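Local coordinates for putative uncharacterized protein (Coprinopsis cinerea, PDB 3W9A), which belongs to glycoside hydrolase family 131 and probably hydrolyses beta-glucans with its beta-jelly-roll catalytic domain, at residues A[38-41]-A[42-46]; A[50-53]-A[54-57]; A[138-142]-A[143-147]. All coordinates share one frame; numbering follows the deposited sequence.

Contact 1. Residues A[38-41]-A[42-46]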
loop_
_atom_site.group_PDB
_atom_site.type_symbol
_atom_site.label_atom_id
_atom_site.label_comp_id
_atom_site.label_asym_id
_atom_site.label_seq_id
_atom_site.Cartn_x
_atom_site.Cartn_y
_atom_site.Cartn_z
ATOM N N GLY A 38 15.292 10.246 10.736
ATOM C CA GLY A 38 16.255 9.166 10.722
ATOM C C GLY A 38 16.801 8.858 9.336
ATOM O O GLY A 38 16.287 9.359 8.333
ATOM N N PRO A 39 17.845 8.016 9.272
ATOM C CA PRO A 39 18.284 7.510 7.963
ATOM C C PRO A 39 17.169 6.694 7.322
ATOM O O PRO A 39 16.325 6.138 8.038
ATOM C CB PRO A 39 19.495 6.629 8.297
ATOM C CG PRO A 39 19.340 6.282 9.741
ATOM C CD PRO A 39 18.602 7.417 10.387
ATOM N N THR A 40 17.149 6.638 5.992
ATOM C CA THR A 40 16.078 5.937 5.299
ATOM C C THR A 40 15.999 4.460 5.724
ATOM O O THR A 40 14.901 3.892 5.877
ATOM C CB THR A 40 16.219 6.115 3.784
ATOM O OG1 THR A 40 15.966 7.480 3.487
ATOM C CG2 THR A 40 15.214 5.246 3.018
ATOM N N SER A 41 17.156 3.864 5.992
ATOM C CA SER A 41 17.201 2.468 6.440
ATOM C C SER A 41 16.504 2.189 7.798
ATOM O O SER A 41 16.290 1.041 8.131
ATOM C CB SER A 41 18.640 1.982 6.520
ATOM O OG SER A 41 19.268 2.587 7.628
ATOM N N ARG A 42 16.179 3.221 8.575
ATOM C CA ARG A 42 15.324 3.053 9.759
ATOM C C ARG A 42 13.846 2.786 9.365
ATOM O O ARG A 42 13.090 2.179 10.134
ATOM C CB ARG A 42 15.406 4.291 10.642
ATOM C CG ARG A 42 14.765 4.131 12.009
ATOM C CD ARG A 42 14.837 5.417 12.810
ATOM N NE ARG A 42 16.214 5.834 13.034
ATOM C CZ ARG A 42 16.564 6.987 13.595
ATOM N NH1 ARG A 42 15.642 7.855 13.979
ATOM N NH2 ARG A 42 17.849 7.277 13.764
ATOM N N TYR A 43 13.453 3.220 8.164
ATOM C CA TYR A 43 12.044 3.202 7.747
ATOM C C TYR A 43 11.721 2.322 6.536
ATOM O O TYR A 43 10.614 1.787 6.426
ATOM C CB TYR A 43 11.598 4.626 7.442
ATOM C CG TYR A 43 11.984 5.633 8.497
ATOM C CD1 TYR A 43 11.514 5.514 9.817
ATOM C CD2 TYR A 43 12.806 6.690 8.186
ATOM C CE1 TYR A 43 11.866 6.437 10.782
ATOM C CE2 TYR A 43 13.176 7.607 9.142
ATOM C CZ TYR A 43 12.717 7.472 10.437
ATOM O OH TYR A 43 13.087 8.413 11.359
ATOM N N LEU A 44 12.676 2.192 5.627
ATOM C CA LEU A 44 12.472 1.437 4.394
ATOM C C LEU A 44 13.592 0.443 4.172
ATOM O O LEU A 44 14.758 0.814 4.134
ATOM C CB LEU A 44 12.359 2.387 3.192
ATOM C CG LEU A 44 11.177 3.362 3.209
ATOM C CD1 LEU A 44 11.302 4.357 2.069
ATOM C CD2 LEU A 44 9.810 2.652 3.164
ATOM N N ASN A 45 13.230 -0.830 4.044
ATOM C CA ASN A 45 14.193 -1.874 3.758
ATOM C C ASN A 45 13.671 -2.837 2.710
ATOM O O ASN A 45 12.466 -3.060 2.592
ATOM C CB ASN A 45 14.574 -2.625 5.036
ATOM C CG ASN A 45 15.303 -1.746 6.009
ATOM O OD1 ASN A 45 14.697 -1.170 6.927
ATOM N ND2 ASN A 45 16.595 -1.554 5.769
ATOM N N LEU A 46 14.603 -3.422 1.968
ATOM C CA LEU A 46 14.315 -4.235 0.799
ATOM C C LEU A 46 14.991 -5.596 0.919
ATOM O O LEU A 46 16.133 -5.677 1.373
ATOM C CB LEU A 46 14.830 -3.508 -0.437
ATOM C CG LEU A 46 14.242 -2.109 -0.683
ATOM C CD1 LEU A 46 15.307 -1.109 -1.131
ATOM C CD2 LEU A 46 13.102 -2.182 -1.681
#

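Contact 2. Residues A[50-53]-A[54-57]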
loop_
_atom_site.group_PDB
_atom_site.type_symbol
_atom_site.label_atom_id
_atom_site.label_comp_id
_atom_site.label_asym_id
_atom_site.label_seq_id
_atom_site.Cartn_x
_atom_site.Cartn_y
_atom_site.Cartn_z
ATOM N N TYR A 50 10.856 -10.239 1.588
ATOM C CA TYR A 50 9.837 -9.232 1.915
ATOM C C TYR A 50 8.701 -9.202 0.887
ATOM O O TYR A 50 7.790 -8.372 0.986
ATOM C CB TYR A 50 10.461 -7.831 2.033
ATOM C CG TYR A 50 11.522 -7.659 3.108
ATOM C CD1 TYR A 50 11.729 -8.614 4.111
ATOM C CD2 TYR A 50 12.309 -6.518 3.133
ATOM C CE1 TYR A 50 12.692 -8.427 5.095
ATOM C CE2 TYR A 50 13.267 -6.330 4.117
ATOM C CZ TYR A 50 13.454 -7.290 5.077
ATOM O OH TYR A 50 14.397 -7.083 6.021
ATOM N N LYS A 51 8.762 -10.081 -0.108
ATOM C CA LYS A 51 7.743 -10.074 -1.145
ATOM C C LYS A 51 6.818 -11.262 -1.034
ATOM O O LYS A 51 7.105 -12.269 -0.369
ATOM C CB LYS A 51 8.347 -9.988 -2.557
ATOM C CG LYS A 51 9.224 -11.140 -2.964
ATOM C CD LYS A 51 9.300 -11.290 -4.484
ATOM C CE LYS A 51 9.099 -12.746 -4.880
ATOM N NZ LYS A 51 9.651 -13.042 -6.230
ATOM N N ASN A 52 5.679 -11.121 -1.688
ATOM C CA ASN A 52 4.808 -12.246 -1.897
ATOM C C ASN A 52 5.530 -13.194 -2.851
ATOM O O ASN A 52 5.713 -12.858 -4.008
ATOM C CB ASN A 52 3.466 -11.788 -2.493
ATOM C CG ASN A 52 2.525 -12.944 -2.731
ATOM O OD1 ASN A 52 2.959 -14.082 -2.828
ATOM N ND2 ASN A 52 1.239 -12.666 -2.798
ATOM N N PRO A 53 5.931 -14.387 -2.368
ATOM C CA PRO A 53 6.688 -15.294 -3.239
ATOM C C PRO A 53 5.969 -15.679 -4.546
ATOM O O PRO A 53 6.630 -16.003 -5.519
ATOM C CB PRO A 53 6.929 -16.524 -2.342
ATOM C CG PRO A 53 5.853 -16.472 -1.321
ATOM C CD PRO A 53 5.572 -15.027 -1.079
ATOM N N ALA A 54 4.640 -15.628 -4.580
ATOM C CA ALA A 54 3.907 -15.887 -5.833
ATOM C C ALA A 54 4.091 -14.811 -6.917
ATOM O O ALA A 54 3.704 -15.035 -8.061
ATOM C CB ALA A 54 2.414 -16.083 -5.557
ATOM N N ILE A 55 4.638 -13.643 -6.557
ATOM C CA ILE A 55 4.817 -12.531 -7.505
ATOM C C ILE A 55 6.175 -12.704 -8.140
ATOM O O ILE A 55 7.166 -12.085 -7.726
ATOM C CB ILE A 55 4.707 -11.151 -6.826
ATOM C CG1 ILE A 55 3.328 -11.011 -6.196
ATOM C CG2 ILE A 55 4.927 -10.023 -7.838
ATOM C CD1 ILE A 55 3.122 -9.703 -5.463
ATOM N N THR A 56 6.202 -13.569 -9.147
ATOM C CA THR A 56 7.446 -14.046 -9.725
ATOM C C THR A 56 8.227 -12.968 -10.490
ATOM O O THR A 56 9.447 -13.052 -10.591
ATOM C CB THR A 56 7.160 -15.263 -10.609
ATOM O OG1 THR A 56 5.984 -15.015 -11.385
ATOM C CG2 THR A 56 6.885 -16.482 -9.724
ATOM N N SER A 57 7.532 -11.951 -11.002
ATOM C CA SER A 57 8.184 -10.875 -11.776
ATOM C C SER A 57 8.939 -9.858 -10.908
ATOM O O SER A 57 9.602 -8.968 -11.427
ATOM C CB SER A 57 7.138 -10.144 -12.622
ATOM O OG SER A 57 6.230 -9.448 -11.783
#

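Contact 3. Residues A[138-142]-A[143-147]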
loop_
_atom_site.group_PDB
_atom_site.type_symbol
_atom_site.label_atom_id
_atom_site.label_comp_id
_atom_site.label_asym_id
_atom_site.label_seq_id
_atom_site.Cartn_x
_atom_site.Cartn_y
_atom_site.Cartn_z
ATOM N N GLY A 138 -9.347 -4.076 7.708
ATOM C CA GLY A 138 -10.539 -3.611 7.011
ATOM C C GLY A 138 -10.250 -2.693 5.842
ATOM O O GLY A 138 -9.344 -1.865 5.907
ATOM N N TRP A 139 -11.038 -2.842 4.779
ATOM C CA TRP A 139 -11.042 -1.921 3.638
ATOM C C TRP A 139 -12.214 -0.994 3.748
ATOM O O TRP A 139 -13.341 -1.426 4.053
ATOM C CB TRP A 139 -11.146 -2.658 2.311
ATOM C CG TRP A 139 -11.163 -1.761 1.127
ATOM C CD1 TRP A 139 -10.117 -1.019 0.639
ATOM C CD2 TRP A 139 -12.273 -1.499 0.266
ATOM N NE1 TRP A 139 -10.521 -0.316 -0.474
ATOM C CE2 TRP A 139 -11.835 -0.604 -0.727
ATOM C CE3 TRP A 139 -13.599 -1.937 0.237
ATOM C CZ2 TRP A 139 -12.679 -0.129 -1.730
ATOM C CZ3 TRP A 139 -14.429 -1.476 -0.770
ATOM C CH2 TRP A 139 -13.969 -0.583 -1.737
ATOM N N TYR A 140 -11.948 0.280 3.482
ATOM C CA TYR A 140 -12.942 1.323 3.560
ATOM C C TYR A 140 -13.136 2.003 2.212
ATOM O O TYR A 140 -12.200 2.116 1.403
ATOM C CB TYR A 140 -12.503 2.354 4.577
ATOM C CG TYR A 140 -12.497 1.839 5.986
ATOM C CD1 TYR A 140 -13.452 2.268 6.904
ATOM C CD2 TYR A 140 -11.568 0.899 6.395
ATOM C CE1 TYR A 140 -13.454 1.800 8.207
ATOM C CE2 TYR A 140 -11.573 0.404 7.690
ATOM C CZ TYR A 140 -12.509 0.860 8.593
ATOM O OH TYR A 140 -12.496 0.381 9.885
ATOM N N ALA A 141 -14.354 2.478 1.986
ATOM C CA ALA A 141 -14.661 3.303 0.818
ATOM C C ALA A 141 -15.686 4.359 1.213
ATOM O O ALA A 141 -16.741 4.031 1.774
ATOM C CB ALA A 141 -15.170 2.451 -0.325
ATOM N N GLY A 142 -15.365 5.628 0.954
ATOM C CA GLY A 142 -16.271 6.728 1.290
ATOM C C GLY A 142 -16.432 6.979 2.782
ATOM O O GLY A 142 -17.328 7.692 3.184
ATOM N N GLY A 143 -15.546 6.421 3.599
ATOM C CA GLY A 143 -15.591 6.590 5.053
ATOM C C GLY A 143 -16.166 5.393 5.804
ATOM O O GLY A 143 -16.205 5.399 7.031
ATOM N N THR A 144 -16.599 4.367 5.070
ATOM C CA THR A 144 -17.316 3.230 5.636
ATOM C C THR A 144 -16.600 1.914 5.322
ATOM O O THR A 144 -16.301 1.632 4.148
ATOM C CB THR A 144 -18.730 3.127 5.026
ATOM O OG1 THR A 144 -19.400 4.388 5.119
ATOM C CG2 THR A 144 -19.552 2.071 5.724
ATOM N N GLU A 145 -16.362 1.101 6.356
ATOM C CA GLU A 145 -15.814 -0.252 6.164
ATOM C C GLU A 145 -16.752 -1.087 5.310
ATOM O O GLU A 145 -17.939 -1.191 5.620
ATOM C CB GLU A 145 -15.601 -0.977 7.506
ATOM C CG GLU A 145 -14.860 -2.306 7.368
ATOM C CD GLU A 145 -14.639 -3.014 8.696
ATOM O OE1 GLU A 145 -15.621 -3.421 9.342
ATOM O OE2 GLU A 145 -13.472 -3.174 9.095
ATOM N N ARG A 146 -16.223 -1.681 4.249
ATOM C CA ARG A 146 -17.001 -2.553 3.374
ATOM C C ARG A 146 -16.542 -4.007 3.437
ATOM O O ARG A 146 -17.221 -4.894 2.931
ATOM C CB ARG A 146 -16.912 -2.078 1.914
ATOM C CG ARG A 146 -17.004 -0.582 1.707
ATOM C CD ARG A 146 -18.284 -0.015 2.278
ATOM N NE ARG A 146 -18.337 1.438 2.107
ATOM C CZ ARG A 146 -19.350 2.113 1.563
ATOM N NH1 ARG A 146 -20.448 1.493 1.148
ATOM N NH2 ARG A 146 -19.277 3.430 1.471
ATOM N N TRP A 147 -15.392 -4.261 4.049
ATOM C CA TRP A 147 -14.787 -5.581 3.983
ATOM C C TRP A 147 -13.698 -5.667 5.030
ATOM O O TRP A 147 -13.050 -4.666 5.337
ATOM C CB TRP A 147 -14.214 -5.768 2.582
ATOM C CG TRP A 147 -13.518 -7.064 2.293
ATOM C CD1 TRP A 147 -14.036 -8.128 1.630
ATOM C CD2 TRP A 147 -12.156 -7.401 2.591
ATOM N NE1 TRP A 147 -13.100 -9.119 1.521
ATOM C CE2 TRP A 147 -11.937 -8.699 2.109
ATOM C CE3 TRP A 147 -11.116 -6.744 3.245
ATOM C CZ2 TRP A 147 -10.718 -9.350 2.242
ATOM C CZ3 TRP A 147 -9.904 -7.398 3.385
ATOM C CH2 TRP A 147 -9.713 -8.682 2.878
HETATM O O HOH W 1 -11.234 -1.970 10.012
#

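Contact 1. Residues A[38-41]-A[42-46]
Tyr43 doubles back along the chain so that its phenol oxygen meets the backbone of Gly38. Gly38 N donates to Tyr43 OH at 2.9 Å, lying in the plane of the ring at its edge, with a bent N-H...O angle of 139°. The same hydroxyl is hydrogen-bonded to Thr69 OG1, so it ties two loops together. A phenylalanine here would keep the ring but would probably leave Gly38 N without its acceptor and the Thr69 hydroxyl with one partner fewer.

Backbone bonds draw the chain into a tight turn. Pro39 O takes Arg42 N at 3.0 Å. Thr40 O is gripped twice, by Tyr43 N from above its carbonyl plane and by Leu44 N almost end-on (C=O...N 164°), each at 2.8 Å. This turn closes the loop from strand 30-34 and delivers the chain into strand 44-47 of the jelly roll; Tyr43, just before the strand, and Asn45, within it, bond through their backbones to Thr65 and Lys63 of the neighbouring strand 61-66.

Flat-group packing comes next. The Arg42 chain leaves the backbone with CG trans to N (chi1 -170°) and bends at chi3, which lays its guanidinium against Gly38: Gly38 CA sits over the centre of the group, 3.6 Å from Arg42 CZ. Pro39 CD lies over the same face, 3.5 Å from Arg42 NH2. Arg42 NH1 is hydrogen-bonded to Thr69 OG1, and Arg42 CB rests over one face of the Tyr43 ring.

Apolar contact is lighter. The methyl Thr40 CG2 meets Leu44 CB at 4.0 Å, while Thr40 OG1 is held by Asp19 and Trp32. Leu44 itself touches Leu62 and Val64 of one sheet and Leu81 of the other.

Contact 2. Residues A[50-53]-A[54-57]
Asn52 closes two turns at once, using both of its oxygens. Its side-chain OD1 accepts from Ala54 N at 2.9 Å, and its backbone O accepts from Ile55 N, also at 2.9 Å and nearly straight (164°). The side-chain bond needs CG anti to the backbone N (chi1 180°), which carries OD1 forward to the N-H of Ala54. In both bonds the donor sits above the carbonyl plane. At the other end of the amide, Asn52 ND2 donates to Asn177 O, so the group is pinned from two ends and its rotation is probably fixed.

Ile55 packs back on the same residue: its CD1 lies 3.6 Å from Asn52 CB, the two side chains crossing at about a right angle. Lys51 runs past the turn, and its ammonium NZ reaches Ile55 O at 3.1 Å. The stronger polar partner of that ammonium is Glu58 O, so one lysine gathers two carbonyls farther along the loop.

Beyond Ala54 the chain bends again about Ile55, where Thr56 N makes a weak bond to Ala54 O. The loop between strands 44-47 and 61-66 thus combines an Asx turn laid over a type I beta turn, with proline at its second position, and an inverse gamma turn centred on Ile55.

Contact 3. Residues A[138-142]-A[143-147]
Glu145 lays its aliphatic stem over the Tyr140 ring: CB stands 3.9 Å from the ring centroid, 23° off the normal, a CH-pi contact over the face. Extended from the first torsion on (chi1 -172°), the Glu145 chain then runs past the phenol, and a water bridges the two groups, 2.7 Å from Tyr140 OH and donating to Glu145 OE2. Lys127 makes a cation-pi contact with the same ring.

Beyond the turn, Arg146 reaches back to the first strand. Its CB and CG lie against the Trp139 indole, with CG 3.7 Å from CZ3, and the bend at chi2 (-57°) turns the rest of the chain toward Ala141 O. There NH2 donates to Ala141 O at 2.6 Å, tilted out of the carbonyl plane, and NE adds weak bonds to Ala141 O and Thr144 O.

These side chains hang on the backbone ladder. Ala141 N bonds to Thr144 O at 3.0 Å and Trp139 N to Trp147 O at 2.8 Å. Trp139 O takes Arg146 N almost end-on at 2.9 Å, with only a weak second bond from Trp147 N.

Further out, Trp139, Ala141 and Trp147 point from the face away from Tyr140 and Glu145 toward the other sheet, where they meet Val170, Leu172, Val184, Val185 and Val188. Tyr161 meets the Trp139 indole and Phe159 that of Trp147. Gly142 and Gly143, both at positive phi, form the corner, making this a beta hairpin with a two-residue type I' turn, interrupted by a classic beta bulge in which Arg146 and Trp147 both face Trp139.

Overall arrangement
Along the chain the three contacts come in series, all within the GH131 catalytic domain. Contacts 1 and 2 are neighbours about strand 44-47: the first shapes the loop that enters it, the second the loop that carries the chain on to strand 61-66 in the same sheet. Their centres are 21 Å apart, yet they touch where Asn45 O packs against Tyr50 CD2 at 3.5 Å. Contact 3 is a hairpin of the other sheet, its centre 30 Å from contact 1, across the middle of the chain, and 27 Å from contact 2. Contact 1 crosses from strand 30-34 of one sheet to the other, while contacts 2 and 3 each stay within one jelly-roll sheet.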